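PDB 2UY1: cleavage stimulation factor 77 from Encephalitozoon cuniculi, which probably binds mRNA and probably takes part in mRNA 3'-end cleavage and polyadenylation as a subunit of the cleavage stimulation factor. Local coordinates for residues B[297-309]-B[321-333]. Numbering follows the deposited sequence.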
# COMPACT_ATOMS: atom_id res chain seq x y z
N LEU B 297 8.51 -31.38 6.32
CA LEU B 297 9.44 -30.66 7.16
C LEU B 297 9.11 -30.85 8.62
O LEU B 297 10.00 -31.01 9.47
CB LEU B 297 9.37 -29.13 6.84
CG LEU B 297 10.33 -28.18 7.55
CD1 LEU B 297 11.82 -28.54 7.38
CD2 LEU B 297 10.08 -26.66 7.18
N LYS B 298 7.85 -30.75 8.95
CA LYS B 298 7.46 -30.91 10.35
C LYS B 298 7.64 -32.34 10.89
O LYS B 298 8.03 -32.52 12.04
CB LYS B 298 6.02 -30.43 10.57
CG LYS B 298 5.83 -28.91 10.31
CD LYS B 298 6.15 -28.09 11.54
CE LYS B 298 6.20 -26.58 11.24
NZ LYS B 298 6.84 -26.26 9.94
N LYS B 299 7.28 -33.33 10.07
CA LYS B 299 7.16 -34.70 10.61
C LYS B 299 8.50 -35.46 10.51
O LYS B 299 8.78 -36.35 11.35
CB LYS B 299 5.94 -35.43 10.02
CG LYS B 299 5.81 -36.92 10.48
CD LYS B 299 4.35 -37.46 10.62
CE LYS B 299 4.32 -38.97 11.03
NZ LYS B 299 5.69 -39.62 11.08
N ARG B 300 9.36 -35.02 9.59
CA ARG B 300 10.53 -35.76 9.13
C ARG B 300 11.83 -34.96 9.12
O ARG B 300 12.92 -35.53 9.18
CB ARG B 300 10.30 -36.22 7.72
CG ARG B 300 9.07 -37.08 7.51
CD ARG B 300 9.00 -38.32 8.43
NE ARG B 300 7.92 -39.22 8.00
CZ ARG B 300 7.50 -40.28 8.69
NH1 ARG B 300 8.06 -40.58 9.85
NH2 ARG B 300 6.53 -41.04 8.22
N GLY B 301 11.72 -33.64 8.96
CA GLY B 301 12.88 -32.82 9.00
C GLY B 301 13.32 -32.40 7.61
O GLY B 301 12.66 -32.68 6.62
N LEU B 302 14.40 -31.66 7.58
CA LEU B 302 14.81 -30.97 6.38
C LEU B 302 15.28 -31.96 5.32
O LEU B 302 14.82 -31.90 4.18
CB LEU B 302 15.86 -29.92 6.74
CG LEU B 302 16.18 -28.64 5.99
CD1 LEU B 302 15.02 -27.68 5.79
CD2 LEU B 302 17.17 -28.02 6.91
N GLU B 303 16.16 -32.90 5.66
CA GLU B 303 16.61 -33.78 4.57
C GLU B 303 15.44 -34.48 3.78
O GLU B 303 15.53 -34.55 2.61
CB GLU B 303 17.78 -34.70 4.98
CG GLU B 303 19.12 -33.91 5.27
CD GLU B 303 20.11 -33.78 4.08
OE1 GLU B 303 19.78 -33.17 3.02
OE2 GLU B 303 21.28 -34.26 4.22
N LEU B 304 14.33 -34.88 4.41
CA LEU B 304 13.18 -35.42 3.68
C LEU B 304 12.28 -34.38 2.98
O LEU B 304 11.70 -34.66 1.90
CB LEU B 304 12.31 -36.35 4.58
CG LEU B 304 12.73 -37.84 4.66
CD1 LEU B 304 11.99 -38.57 5.73
CD2 LEU B 304 12.53 -38.53 3.34
N PHE B 305 12.15 -33.19 3.60
CA PHE B 305 11.63 -31.95 2.89
C PHE B 305 12.37 -31.80 1.54
O PHE B 305 11.77 -31.62 0.51
CB PHE B 305 11.80 -30.67 3.77
CG PHE B 305 11.62 -29.36 3.03
CD1 PHE B 305 10.38 -28.76 2.96
CD2 PHE B 305 12.69 -28.76 2.42
CE1 PHE B 305 10.19 -27.59 2.24
CE2 PHE B 305 12.55 -27.55 1.73
CZ PHE B 305 11.31 -26.98 1.63
N ARG B 306 13.68 -31.92 1.61
CA ARG B 306 14.59 -31.73 0.49
C ARG B 306 14.45 -32.78 -0.58
O ARG B 306 14.48 -32.49 -1.77
CB ARG B 306 16.01 -31.71 1.04
CG ARG B 306 16.41 -30.30 1.44
CD ARG B 306 17.78 -30.28 1.95
NE ARG B 306 18.03 -29.04 2.67
CZ ARG B 306 19.02 -28.88 3.53
NH1 ARG B 306 19.82 -29.88 3.80
NH2 ARG B 306 19.19 -27.73 4.12
N LYS B 307 14.26 -34.01 -0.13
CA LYS B 307 13.96 -35.13 -1.03
C LYS B 307 12.61 -35.02 -1.69
O LYS B 307 12.49 -35.32 -2.87
CB LYS B 307 14.05 -36.44 -0.26
CG LYS B 307 13.42 -37.64 -0.95
CD LYS B 307 13.98 -38.90 -0.32
CE LYS B 307 13.90 -40.11 -1.29
NZ LYS B 307 12.60 -40.77 -1.08
N LEU B 308 11.58 -34.61 -0.96
CA LEU B 308 10.24 -34.43 -1.59
C LEU B 308 10.22 -33.30 -2.66
O LEU B 308 9.55 -33.42 -3.69
CB LEU B 308 9.17 -34.17 -0.53
CG LEU B 308 7.77 -33.86 -1.07
CD1 LEU B 308 7.23 -35.03 -1.85
CD2 LEU B 308 6.75 -33.45 -0.01
N PHE B 309 10.92 -32.20 -2.38
CA PHE B 309 11.10 -31.15 -3.38
C PHE B 309 11.66 -31.68 -4.70
O PHE B 309 11.08 -31.36 -5.80
CB PHE B 309 11.97 -30.02 -2.86
CG PHE B 309 12.00 -28.82 -3.77
CD1 PHE B 309 10.79 -28.23 -4.23
CD2 PHE B 309 13.21 -28.25 -4.17
CE1 PHE B 309 10.80 -27.12 -5.07
CE2 PHE B 309 13.23 -27.13 -5.02
CZ PHE B 309 12.01 -26.57 -5.48
N VAL B 321 6.19 -22.30 -5.31
CA VAL B 321 6.68 -23.48 -4.60
C VAL B 321 8.17 -23.30 -4.48
O VAL B 321 8.74 -23.63 -3.47
CB VAL B 321 6.29 -24.84 -5.37
CG1 VAL B 321 6.97 -26.11 -4.73
CG2 VAL B 321 4.82 -25.01 -5.34
N PHE B 322 8.76 -22.66 -5.48
CA PHE B 322 10.19 -22.33 -5.45
C PHE B 322 10.48 -21.24 -4.43
O PHE B 322 11.49 -21.31 -3.79
CB PHE B 322 10.64 -21.79 -6.82
CG PHE B 322 10.63 -22.82 -7.94
CD1 PHE B 322 11.73 -23.64 -8.15
CD2 PHE B 322 9.53 -22.93 -8.79
CE1 PHE B 322 11.74 -24.57 -9.21
CE2 PHE B 322 9.53 -23.85 -9.86
CZ PHE B 322 10.65 -24.66 -10.07
N ILE B 323 9.66 -20.18 -4.40
CA ILE B 323 9.79 -19.08 -3.46
C ILE B 323 9.58 -19.57 -2.03
O ILE B 323 10.31 -19.20 -1.12
CB ILE B 323 8.73 -17.97 -3.74
CG1 ILE B 323 8.81 -17.42 -5.18
CG2 ILE B 323 8.75 -16.86 -2.67
CD1 ILE B 323 7.64 -16.41 -5.51
N TYR B 324 8.57 -20.42 -1.83
CA TYR B 324 8.40 -21.04 -0.52
C TYR B 324 9.62 -21.85 -0.07
O TYR B 324 10.05 -21.75 1.08
CB TYR B 324 7.15 -21.88 -0.53
CG TYR B 324 7.08 -22.85 0.59
CD1 TYR B 324 6.60 -22.46 1.86
CD2 TYR B 324 7.52 -24.16 0.40
CE1 TYR B 324 6.59 -23.38 2.87
CE2 TYR B 324 7.51 -25.07 1.40
CZ TYR B 324 7.03 -24.71 2.62
OH TYR B 324 7.02 -25.68 3.59
N CYS B 325 10.18 -22.68 -0.96
CA CYS B 325 11.36 -23.52 -0.58
C CYS B 325 12.59 -22.70 -0.30
O CYS B 325 13.45 -23.12 0.49
CB CYS B 325 11.75 -24.53 -1.68
SG CYS B 325 10.55 -25.89 -1.79
N ALA B 326 12.74 -21.59 -1.04
CA ALA B 326 13.90 -20.70 -0.83
C ALA B 326 13.83 -20.05 0.57
O ALA B 326 14.84 -19.92 1.33
CB ALA B 326 13.99 -19.67 -1.93
N PHE B 327 12.60 -19.66 0.93
CA PHE B 327 12.36 -19.07 2.23
C PHE B 327 12.53 -20.11 3.35
O PHE B 327 12.99 -19.81 4.39
CB PHE B 327 10.95 -18.54 2.35
CG PHE B 327 10.65 -17.25 1.59
CD1 PHE B 327 11.64 -16.40 1.09
CD2 PHE B 327 9.30 -16.85 1.49
CE1 PHE B 327 11.30 -15.20 0.46
CE2 PHE B 327 8.95 -15.64 0.83
CZ PHE B 327 9.95 -14.84 0.29
N ILE B 328 12.01 -21.31 3.21
CA ILE B 328 12.34 -22.30 4.25
C ILE B 328 13.88 -22.49 4.38
O ILE B 328 14.35 -22.69 5.48
CB ILE B 328 11.81 -23.68 3.92
CG1 ILE B 328 10.27 -23.71 3.84
CG2 ILE B 328 12.42 -24.69 4.88
CD1 ILE B 328 9.55 -23.18 5.04
N GLU B 329 14.61 -22.47 3.28
CA GLU B 329 15.98 -22.87 3.33
C GLU B 329 16.70 -21.75 3.99
O GLU B 329 17.50 -21.98 4.85
CB GLU B 329 16.60 -23.18 1.96
CG GLU B 329 16.18 -24.52 1.39
CD GLU B 329 16.92 -25.75 2.01
OE1 GLU B 329 17.88 -25.63 2.81
OE2 GLU B 329 16.52 -26.87 1.65
N TYR B 330 16.36 -20.51 3.64
CA TYR B 330 16.97 -19.35 4.34
C TYR B 330 16.71 -19.33 5.88
O TYR B 330 17.65 -19.31 6.65
CB TYR B 330 16.59 -18.00 3.71
CG TYR B 330 17.28 -16.88 4.43
CD1 TYR B 330 18.68 -16.80 4.40
CD2 TYR B 330 16.57 -15.97 5.21
CE1 TYR B 330 19.38 -15.79 5.10
CE2 TYR B 330 17.27 -14.93 5.93
CZ TYR B 330 18.67 -14.89 5.86
OH TYR B 330 19.39 -13.89 6.51
N TYR B 331 15.44 -19.33 6.30
CA TYR B 331 15.08 -19.20 7.73
C TYR B 331 15.41 -20.44 8.58
O TYR B 331 15.57 -20.33 9.76
CB TYR B 331 13.60 -18.76 7.87
CG TYR B 331 13.49 -17.38 7.32
CD1 TYR B 331 13.96 -16.31 8.05
CD2 TYR B 331 13.01 -17.15 6.03
CE1 TYR B 331 13.96 -15.04 7.52
CE2 TYR B 331 13.00 -15.87 5.49
CZ TYR B 331 13.47 -14.82 6.25
OH TYR B 331 13.50 -13.51 5.75
N ALA B 332 15.55 -21.60 7.94
CA ALA B 332 15.83 -22.84 8.68
C ALA B 332 17.35 -23.00 8.85
O ALA B 332 17.82 -23.33 9.92
CB ALA B 332 15.21 -24.05 7.97
N THR B 333 18.10 -22.66 7.82
CA THR B 333 19.54 -22.94 7.79
C THR B 333 20.40 -21.67 7.87
O THR B 333 21.51 -21.72 8.37
CB THR B 333 19.89 -23.75 6.55
OG1 THR B 333 19.84 -22.89 5.41
CG2 THR B 333 18.91 -24.89 6.39
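This contact joins two consecutive antiparallel helices in the helical-repeat scaffold of a Suf-family protein, with a knob-into-hole core and a salt bridge beside it. The axes of 302-309 and 321-333 run at 162° to each other, with a closest approach of 12.1 Å. Phe305 is the knob, seated among Tyr324, Cys325, Ile328 and Glu329. Its ring takes Ile328 CG2 over one face and Tyr324 CE2 at its edge. Cys325 SG lies obliquely to this ring, but over the face of Phe309, 3.7 Å from that ring's centroid. Phe309 CZ meets Phe322 CD1 at 4.0 Å, in the plane of the Phe309 ring. Toward the other end, Leu302 CD2 packs on Thr333 CG2. Leu297, at the end of helix 282-300, meets Ile328 tip to tip, CD2 to CG2 at 3.8 Å.

Arg306 grips Glu329 side-on. Arg306 NE donates to Glu329 OE2 and Arg306 NH2 to Glu329 OE1, each at 2.8 Å, and both oxygens use their syn lone pairs. The guanidinium and carboxylate planes are 16° apart, nearly coplanar. Glu329 bends at chi2 (-78°), which turns its carboxylate toward Arg306. A weak bond from Arg306 NH1 to Glu303 OE1 extends the network.

Further back on helix 282-300, Leu293 touches both Phe305 and Cys325. Another protein chain packs on Leu297 and Ile328, and its backbone bonds with Lys298 NZ. Helix 337-349 packs on 321-333 at Ala326 and Glu329, and helix 354-367 at Phe327.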